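Local coordinates for putative glyoxalase (Bacillus halodurans C-125, PDB 3CT8), which binds zinc and is probably a lyase or related metalloenzyme of the glyoxalase/bleomycin resistance protein/dioxygenase superfamily, at residues Ile26-Leu31 with Leu66-Thr71; Phe80-Thr85 with Arg138-Ile143. All blocks are in the same frame, centred on the assembly; numbering follows the deposited sequence.

From the N terminus, strand 21-28 leads into helix 31-44 and a run of antiparallel strands before 66-71 returns beside 26-31, where interaction 1 closes a loop of 34 residues. The chain then passes through 80-85, crosses strand 86-93, helix 97-110 and strand 130-134, and comes back at 138-143, closing the second loop, of 52 residues, as interaction 2. The two loops follow one another in series. Interaction 1 ties together two strands of the first sheet, whereas interaction 2 joins the connection between the sheets to the start of strand 140-144. They meet where I26 CG2 packs 3.7 Å from I139 CD1, and both touch the second subunit.

Interaction 1 of 2, residues Ile26-Leu31 with Leu66-Thr71; sequences INVDHL and LVFVQT
Four backbone hydrogen bonds zip I26-V28 to V67-T71, among them I26 N to V67 O (2.9 Å) and V28 N to V69 O (2.7 Å). The strand axes run in the same sense at 39°, and I26, N27 and V28 pair in parallel with F68, V69 and Q70. V28 O takes two donors: T71 N, and T71 OG1 at 2.8 Å, the hydroxyl standing 82° out of the carbonyl plane. T71 OG1 also bonds T85 OG1 of the second subunit. The pairing is that of the VOC fold: strand 21-28, at the edge of the four-stranded sheet within this chain, lies parallel to strand 64-70. The Q70 amide spans the turn into helix 31-44. Because the Q70 side chain bends at chi2 (64°), its amide turns back to give NE2 to D29 O, 2.9 Å away, and receives L31 N on OE1 at 3.0 Å; a further bond from NE2 to T71 O helps fix the amide's rotation. Among apolar groups, V28 CG1 meets the F68 ring at its edge, 3.8 Å from CD2, while I26 lies alongside F68, pointing the same way. N27, on the other face beside V69, directs ND2 to R84 O of the second subunit.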
ATOM      1  N   ILE A  26      -4.904  -5.733   1.431  1.00 48.35           N
ATOM      2  CA  ILE A  26      -4.516  -5.977   2.804  1.00 48.47           C
ATOM      3  C   ILE A  26      -5.434  -6.969   3.531  1.00 49.23           C
ATOM      4  O   ILE A  26      -6.659  -6.927   3.451  1.00 48.88           O
ATOM      5  CB  ILE A  26      -4.542  -4.622   3.615  1.00 51.31           C
ATOM      6  CG1 ILE A  26      -3.555  -3.622   2.982  1.00 49.69           C
ATOM      7  CG2 ILE A  26      -4.246  -4.859   5.146  1.00 44.51           C
ATOM      8  CD1 ILE A  26      -3.701  -2.236   3.413  1.00 46.41           C
ATOM      9  N   ASN A  27      -4.769  -7.907   4.184  1.00 49.51           N
ATOM     10  CA  ASN A  27      -5.385  -8.925   5.039  1.00 47.48           C
ATOM     11  C   ASN A  27      -5.575  -8.312   6.391  1.00 47.53           C
ATOM     12  O   ASN A  27      -4.693  -7.663   6.922  1.00 46.46           O
ATOM     13  CB  ASN A  27      -4.458 -10.095   5.208  1.00 47.79           C
ATOM     14  CG  ASN A  27      -4.262 -10.836   3.943  1.00 50.82           C
ATOM     15  OD1 ASN A  27      -5.231 -11.038   3.202  1.00 45.89           O
ATOM     16  ND2 ASN A  27      -3.019 -11.252   3.663  1.00 46.87           N
ATOM     17  N   VAL A  28      -6.747  -8.535   6.948  1.00 49.40           N
ATOM     18  CA  VAL A  28      -7.116  -7.992   8.257  1.00 48.95           C
ATOM     19  C   VAL A  28      -7.514  -9.111   9.199  1.00 50.38           C
ATOM     20  O   VAL A  28      -8.036 -10.158   8.770  1.00 48.78           O
ATOM     21  CB  VAL A  28      -8.284  -6.950   8.151  1.00 50.79           C
ATOM     22  CG1 VAL A  28      -7.845  -5.686   7.388  1.00 45.37           C
ATOM     23  CG2 VAL A  28      -9.559  -7.571   7.517  1.00 47.37           C
ATOM     24  N   ASP A  29      -7.272  -8.847  10.484  1.00 51.30           N
ATOM     25  CA  ASP A  29      -7.518  -9.805  11.544  1.00 53.19           C
ATOM     26  C   ASP A  29      -8.982 -10.052  11.801  1.00 54.82           C
ATOM     27  O   ASP A  29      -9.433 -11.199  11.864  1.00 56.13           O
ATOM     28  CB  ASP A  29      -6.886  -9.318  12.838  1.00 53.81           C
ATOM     29  CG  ASP A  29      -6.950 -10.349  13.931  1.00 56.31           C
ATOM     30  OD1 ASP A  29      -6.716 -11.535  13.616  1.00 59.50           O
ATOM     31  OD2 ASP A  29      -7.195  -9.973  15.103  1.00 55.10           O
ATOM     32  N   HIS A  30      -9.719  -8.969  12.006  1.00 56.56           N
ATOM     33  CA  HIS A  30     -11.175  -9.074  12.289  1.00 57.46           C
ATOM     34  C   HIS A  30     -11.893  -8.140  11.359  1.00 57.02           C
ATOM     35  O   HIS A  30     -12.032  -6.961  11.629  1.00 58.50           O
ATOM     36  CB  HIS A  30     -11.476  -8.738  13.743  1.00 57.08           C
ATOM     37  CG  HIS A  30     -12.901  -8.954  14.153  1.00 61.63           C
ATOM     38  ND1 HIS A  30     -13.349 -10.146  14.691  1.00 68.72           N
ATOM     39  CD2 HIS A  30     -13.959  -8.110  14.188  1.00 62.09           C
ATOM     40  CE1 HIS A  30     -14.629 -10.034  15.002  1.00 66.60           C
ATOM     41  NE2 HIS A  30     -15.020  -8.806  14.712  1.00 67.33           N
ATOM     42  N   LEU A  31     -12.392  -8.724  10.284  1.00 56.22           N
ATOM     43  CA  LEU A  31     -13.026  -7.979   9.203  1.00 56.11           C
ATOM     44  C   LEU A  31     -14.022  -6.934   9.675  1.00 55.37           C
ATOM     45  O   LEU A  31     -13.917  -5.764   9.334  1.00 55.84           O
ATOM     46  CB  LEU A  31     -13.646  -8.941   8.151  1.00 55.69           C
ATOM     47  CG  LEU A  31     -14.100  -8.323   6.816  1.00 55.42           C
ATOM     48  CD1 LEU A  31     -12.965  -7.590   6.126  1.00 50.74           C
ATOM     49  CD2 LEU A  31     -14.627  -9.389   5.901  1.00 60.96           C
ATOM     50  N   LEU A  66      -8.769   0.204  -2.727  1.00 49.24           N
ATOM     51  CA  LEU A  66      -8.239  -0.337  -1.486  1.00 48.20           C
ATOM     52  C   LEU A  66      -9.134  -1.553  -1.165  1.00 49.07           C
ATOM     53  O   LEU A  66     -10.367  -1.429  -1.088  1.00 48.50           O
ATOM     54  CB  LEU A  66      -8.275   0.711  -0.364  1.00 49.79           C
ATOM     55  CG  LEU A  66      -7.341   1.928  -0.486  1.00 54.04           C
ATOM     56  CD1 LEU A  66      -7.408   2.840   0.802  1.00 49.78           C
ATOM     57  CD2 LEU A  66      -5.888   1.475  -0.749  1.00 52.04           C
ATOM     58  N   VAL A  67      -8.499  -2.718  -1.023  1.00 47.83           N
ATOM     59  CA  VAL A  67      -9.188  -3.969  -0.779  1.00 48.04           C
ATOM     60  C   VAL A  67      -8.759  -4.610   0.531  1.00 49.97           C
ATOM     61  O   VAL A  67      -7.574  -4.800   0.796  1.00 49.60           O
ATOM     62  CB  VAL A  67      -8.884  -4.991  -1.893  1.00 48.50           C
ATOM     63  CG1 VAL A  67      -9.825  -6.259  -1.766  1.00 49.17           C
ATOM     64  CG2 VAL A  67      -9.006  -4.341  -3.245  1.00 44.74           C
ATOM     65  N   PHE A  68      -9.750  -4.917   1.355  1.00 50.63           N
ATOM     66  CA  PHE A  68      -9.497  -5.522   2.663  1.00 51.94           C
ATOM     67  C   PHE A  68     -10.149  -6.876   2.722  1.00 51.89           C
ATOM     68  O   PHE A  68     -11.360  -6.989   2.498  1.00 52.28           O
ATOM     69  CB  PHE A  68      -9.988  -4.637   3.804  1.00 50.95           C
ATOM     70  CG  PHE A  68      -9.339  -3.297   3.833  1.00 52.74           C
ATOM     71  CD1 PHE A  68      -9.853  -2.241   3.078  1.00 51.00           C
ATOM     72  CD2 PHE A  68      -8.198  -3.087   4.591  1.00 52.38           C
ATOM     73  CE1 PHE A  68      -9.267  -1.006   3.106  1.00 50.02           C
ATOM     74  CE2 PHE A  68      -7.601  -1.831   4.625  1.00 50.89           C
ATOM     75  CZ  PHE A  68      -8.150  -0.785   3.872  1.00 47.92           C
ATOM     76  N   VAL A  69      -9.322  -7.875   3.068  1.00 51.44           N
ATOM     77  CA  VAL A  69      -9.744  -9.281   3.143  1.00 50.40           C
ATOM     78  C   VAL A  69      -9.467  -9.914   4.513  1.00 51.66           C
ATOM     79  O   VAL A  69      -8.506  -9.573   5.224  1.00 52.84           O
ATOM     80  CB  VAL A  69      -9.050 -10.093   2.056  1.00 49.82           C
ATOM     81  CG1 VAL A  69      -9.700 -11.505   1.938  1.00 52.71           C
ATOM     82  CG2 VAL A  69      -9.159  -9.370   0.738  1.00 46.79           C
ATOM     83  N   GLN A  70     -10.374 -10.802   4.896  1.00 50.65           N
ATOM     84  CA  GLN A  70     -10.268 -11.523   6.168  1.00 49.70           C
ATOM     85  C   GLN A  70      -9.102 -12.496   6.141  1.00 48.91           C
ATOM     86  O   GLN A  70      -8.994 -13.349   5.285  1.00 46.81           O
ATOM     87  CB  GLN A  70     -11.574 -12.279   6.477  1.00 50.02           C
ATOM     88  CG  GLN A  70     -11.507 -13.197   7.672  1.00 51.16           C
ATOM     89  CD  GLN A  70     -11.273 -12.464   8.958  1.00 55.12           C
ATOM     90  OE1 GLN A  70     -12.016 -11.551   9.318  1.00 62.14           O
ATOM     91  NE2 GLN A  70     -10.260 -12.887   9.687  1.00 55.20           N
ATOM     92  N   THR A  71      -8.203 -12.321   7.094  1.00 51.08           N
ATOM     93  CA  THR A  71      -7.047 -13.219   7.241  1.00 51.81           C
ATOM     94  C   THR A  71      -7.583 -14.612   7.573  1.00 53.00           C
ATOM     95  O   THR A  71      -8.456 -14.751   8.427  1.00 52.01           O
ATOM     96  CB  THR A  71      -6.132 -12.777   8.403  1.00 51.29           C
ATOM     97  OG1 THR A  71      -5.677 -11.455   8.151  1.00 49.62           O
ATOM     98  CG2 THR A  71      -4.953 -13.721   8.575  1.00 49.71           C
TER

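Interaction 2 of 2, residues Phe80-Thr85 with Arg138-Ile143; sequences FHRKRT and RIKVEI. With ZN (zinc ion), chain B.
F80 and R82 meet the residues at the start of strand 140-144 and just before it through differently turned side chains, F80 against I139, R82 across K140. The setting is the VOC fold: 80-85, part of the connection between its two sheets, includes a type I turn from H81 to R84 and borders strand 140-144, the middle of three strands of the second sheet within this chain. The F80 and I139 side chains cross at about a right angle. I139 CG1 sits over one face of the ring, 3.9 Å from its centroid and 28° off the normal, a CH-pi contact. R138 O instead lies in the ring plane at the edge, 3.5 Å from F80 CE2. The same oxygen receives R82 NH1 at 3.0 Å, with an N-H...O angle of 144°, and lies a little out of the R82 guanidinium plane. R82 starts with CG between its backbone N and carbonyl carbon (chi1 71°), then extends from CG to NE, carrying the guanidinium past K140. The two side chains cross almost perpendicularly, R82 CD being 3.4 Å from K140 CB. E134 forms a salt bridge with R82 NH1, and Y116 OH bonds K140 NZ. A water accepts from R82 N at 2.7 Å and donates weakly to R138 O. The R138 side chain bends at chi2 and chi3, and its NH1 makes a weak hydrogen bond to F80 O. Farther along the strand E142, extended beyond CG, reaches the zinc ion. H89 of the same chain and H23 of the second subunit also bind this metal, so the site spans the dimer interface. E142 OE2 bonds H128 NE2, which would help set the carboxylate's rotation, while E142 OE1 coordinates zinc at 2.1 Å.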
ATOM      1  N   PHE A  80       0.106  -9.225  13.200  1.00 52.83           N
ATOM      2  CA  PHE A  80       0.781  -8.154  12.475  1.00 50.68           C
ATOM      3  C   PHE A  80       1.545  -7.208  13.348  1.00 49.96           C
ATOM      4  O   PHE A  80       1.050  -6.774  14.375  1.00 49.52           O
ATOM      5  CB  PHE A  80      -0.262  -7.318  11.762  1.00 49.09           C
ATOM      6  CG  PHE A  80       0.270  -6.091  11.159  1.00 47.23           C
ATOM      7  CD1 PHE A  80       0.824  -6.109   9.883  1.00 51.28           C
ATOM      8  CD2 PHE A  80       0.168  -4.887  11.820  1.00 51.26           C
ATOM      9  CE1 PHE A  80       1.287  -4.955   9.285  1.00 42.89           C
ATOM     10  CE2 PHE A  80       0.646  -3.722  11.239  1.00 44.85           C
ATOM     11  CZ  PHE A  80       1.215  -3.760   9.964  1.00 49.80           C
ATOM     12  N   HIS A  81       2.750  -6.885  12.909  1.00 50.19           N
ATOM     13  CA  HIS A  81       3.576  -5.896  13.595  1.00 51.86           C
ATOM     14  C   HIS A  81       4.203  -4.958  12.558  1.00 51.73           C
ATOM     15  O   HIS A  81       5.029  -5.384  11.756  1.00 53.13           O
ATOM     16  CB  HIS A  81       4.627  -6.541  14.482  1.00 54.84           C
ATOM     17  CG  HIS A  81       5.193  -5.588  15.469  1.00 59.67           C
ATOM     18  ND1 HIS A  81       6.136  -4.648  15.125  1.00 65.00           N
ATOM     19  CD2 HIS A  81       4.895  -5.371  16.770  1.00 63.97           C
ATOM     20  CE1 HIS A  81       6.424  -3.918  16.185  1.00 67.46           C
ATOM     21  NE2 HIS A  81       5.685  -4.336  17.194  1.00 65.34           N
ATOM     22  N   ARG A  82       3.819  -3.676  12.587  1.00 51.13           N
ATOM     23  CA  ARG A  82       4.276  -2.694  11.565  1.00 51.59           C
ATOM     24  C   ARG A  82       5.768  -2.425  11.495  1.00 52.72           C
ATOM     25  O   ARG A  82       6.246  -1.708  10.594  1.00 52.74           O
ATOM     26  CB  ARG A  82       3.520  -1.351  11.628  1.00 52.13           C
ATOM     27  CG  ARG A  82       3.822  -0.448  12.814  1.00 53.12           C
ATOM     28  CD  ARG A  82       2.914   0.782  12.773  1.00 52.52           C
ATOM     29  NE  ARG A  82       3.052   1.658  13.938  1.00 52.71           N
ATOM     30  CZ  ARG A  82       2.352   1.530  15.050  1.00 48.86           C
ATOM     31  NH1 ARG A  82       1.419   0.602  15.136  1.00 48.99           N
ATOM     32  NH2 ARG A  82       2.563   2.369  16.062  1.00 51.07           N
ATOM     33  N   LYS A  83       6.478  -2.985  12.459  1.00 52.89           N
ATOM     34  CA  LYS A  83       7.940  -2.869  12.540  1.00 54.23           C
ATOM     35  C   LYS A  83       8.643  -3.964  11.718  1.00 53.63           C
ATOM     36  O   LYS A  83       9.822  -3.843  11.336  1.00 50.46           O
ATOM     37  CB  LYS A  83       8.436  -2.945  13.975  1.00 56.53           C
ATOM     38  CG  LYS A  83       8.485  -1.649  14.794  1.00 61.50           C
ATOM     39  CD  LYS A  83       9.444  -0.699  14.162  1.00 67.52           C
ATOM     40  CE  LYS A  83      10.191   0.102  15.185  1.00 69.50           C
ATOM     41  NZ  LYS A  83      10.823   1.304  14.554  1.00 74.40           N
ATOM     42  N   ARG A  84       7.894  -5.025  11.448  1.00 53.36           N
ATOM     43  CA  ARG A  84       8.422  -6.148  10.687  1.00 54.18           C
ATOM     44  C   ARG A  84       8.334  -5.908   9.194  1.00 52.85           C
ATOM     45  O   ARG A  84       7.723  -4.940   8.747  1.00 52.48           O
ATOM     46  CB  ARG A  84       7.782  -7.467  11.116  1.00 55.03           C
ATOM     47  CG  ARG A  84       8.186  -7.761  12.537  1.00 58.85           C
ATOM     48  CD  ARG A  84       8.049  -9.173  13.013  1.00 59.70           C
ATOM     49  NE  ARG A  84       6.709  -9.546  13.448  1.00 66.94           N
ATOM     50  CZ  ARG A  84       5.828 -10.180  12.691  1.00 70.88           C
ATOM     51  NH1 ARG A  84       6.149 -10.542  11.448  1.00 76.53           N
ATOM     52  NH2 ARG A  84       4.635 -10.472  13.185  1.00 70.76           N
ATOM     53  N   THR A  85       8.999  -6.781   8.447  1.00 50.83           N
ATOM     54  CA  THR A  85       9.011  -6.693   6.959  1.00 50.59           C
ATOM     55  C   THR A  85       7.578  -6.721   6.433  1.00 50.51           C
ATOM     56  O   THR A  85       6.760  -7.484   6.893  1.00 50.37           O
ATOM     57  CB  THR A  85       9.908  -7.796   6.308  1.00 50.93           C
ATOM     58  OG1 THR A  85      11.266  -7.594   6.735  1.00 46.88           O
ATOM     59  CG2 THR A  85       9.828  -7.787   4.752  1.00 48.42           C
ATOM     60  N   ARG A 138      -3.522  -2.345  14.029  1.00 50.92           N
ATOM     61  CA  ARG A 138      -2.261  -1.729  14.434  1.00 51.94           C
ATOM     62  C   ARG A 138      -1.468  -1.263  13.195  1.00 51.47           C
ATOM     63  O   ARG A 138      -0.269  -0.975  13.237  1.00 51.09           O
ATOM     64  CB  ARG A 138      -1.396  -2.580  15.341  1.00 52.25           C
ATOM     65  CG  ARG A 138      -1.703  -2.419  16.816  1.00 58.55           C
ATOM     66  CD  ARG A 138      -2.417  -3.552  17.443  1.00 65.49           C
ATOM     67  NE  ARG A 138      -1.486  -4.536  18.036  1.00 69.72           N
ATOM     68  CZ  ARG A 138      -0.956  -5.581  17.404  1.00 72.68           C
ATOM     69  NH1 ARG A 138      -1.246  -5.814  16.123  1.00 77.59           N
ATOM     70  NH2 ARG A 138      -0.133  -6.393  18.047  1.00 71.27           N
ATOM     71  N   ILE A 139      -2.150  -1.211  12.064  1.00 51.00           N
ATOM     72  CA  ILE A 139      -1.505  -0.668  10.883  1.00 48.74           C
ATOM     73  C   ILE A 139      -1.527   0.842  11.120  1.00 50.06           C
ATOM     74  O   ILE A 139      -2.547   1.421  11.549  1.00 50.26           O
ATOM     75  CB  ILE A 139      -2.252  -1.029   9.586  1.00 49.90           C
ATOM     76  CG1 ILE A 139      -2.145  -2.551   9.302  1.00 49.89           C
ATOM     77  CG2 ILE A 139      -1.668  -0.217   8.410  1.00 50.73           C
ATOM     78  CD1 ILE A 139      -3.066  -3.069   8.158  1.00 47.27           C
ATOM     79  N   LYS A 140      -0.384   1.471  10.887  1.00 50.50           N
ATOM     80  CA  LYS A 140      -0.239   2.927  11.039  1.00 51.08           C
ATOM     81  C   LYS A 140      -0.851   3.637   9.825  1.00 50.06           C
ATOM     82  O   LYS A 140      -0.650   3.233   8.668  1.00 48.12           O
ATOM     83  CB  LYS A 140       1.236   3.341  11.293  1.00 51.16           C
ATOM     84  CG  LYS A 140       1.420   4.840  11.544  1.00 52.08           C
ATOM     85  CD  LYS A 140       2.795   5.207  12.064  1.00 53.27           C
ATOM     86  CE  LYS A 140       3.920   5.034  11.078  1.00 54.45           C
ATOM     87  NZ  LYS A 140       5.294   5.431  11.645  1.00 49.14           N
ATOM     88  N   VAL A 141      -1.651   4.659  10.135  1.00 48.92           N
ATOM     89  CA  VAL A 141      -2.374   5.441   9.165  1.00 47.51           C
ATOM     90  C   VAL A 141      -2.125   6.917   9.395  1.00 48.41           C
ATOM     91  O   VAL A 141      -2.220   7.412  10.515  1.00 49.02           O
ATOM     92  CB  VAL A 141      -3.898   5.186   9.253  1.00 47.93           C
ATOM     93  CG1 VAL A 141      -4.605   5.921   8.128  1.00 49.05           C
ATOM     94  CG2 VAL A 141      -4.212   3.725   9.129  1.00 47.05           C
ATOM     95  N   GLU A 142      -1.813   7.582   8.291  1.00 47.56           N
ATOM     96  CA  GLU A 142      -1.492   9.018   8.233  1.00 50.23           C
ATOM     97  C   GLU A 142      -2.322   9.803   7.219  1.00 50.72           C
ATOM     98  O   GLU A 142      -2.607   9.347   6.102  1.00 51.17           O
ATOM     99  CB  GLU A 142       0.007   9.159   7.874  1.00 48.74           C
ATOM    100  CG  GLU A 142       0.575  10.561   7.702  1.00 49.27           C
ATOM    101  CD  GLU A 142       2.005  10.491   7.143  1.00 50.35           C
ATOM    102  OE1 GLU A 142       2.556   9.351   7.161  1.00 46.15           O
ATOM    103  OE2 GLU A 142       2.569  11.510   6.669  1.00 53.35           O
ATOM    104  N   ILE A 143      -2.730  10.987   7.655  1.00 51.71           N
ATOM    105  CA  ILE A 143      -3.483  11.952   6.797  1.00 51.00           C
ATOM    106  C   ILE A 143      -2.652  13.244   6.858  1.00 48.74           C
ATOM    107  O   ILE A 143      -2.457  13.831   7.918  1.00 47.67           O
ATOM    108  CB  ILE A 143      -4.985  12.131   7.146  1.00 50.31           C
ATOM    109  CG1 ILE A 143      -5.696  10.784   7.126  1.00 52.43           C
ATOM    110  CG2 ILE A 143      -5.644  13.035   6.161  1.00 49.73           C
ATOM    111  CD1 ILE A 143      -5.465   9.999   8.406  1.00 57.04           C
TER
HETATM  112 ZN    ZN B 128       4.399   8.774   6.276  1.00 53.04          ZN
HETATM  113  O   HOH W   1       2.113  -2.887  14.494  1.00 55.94           O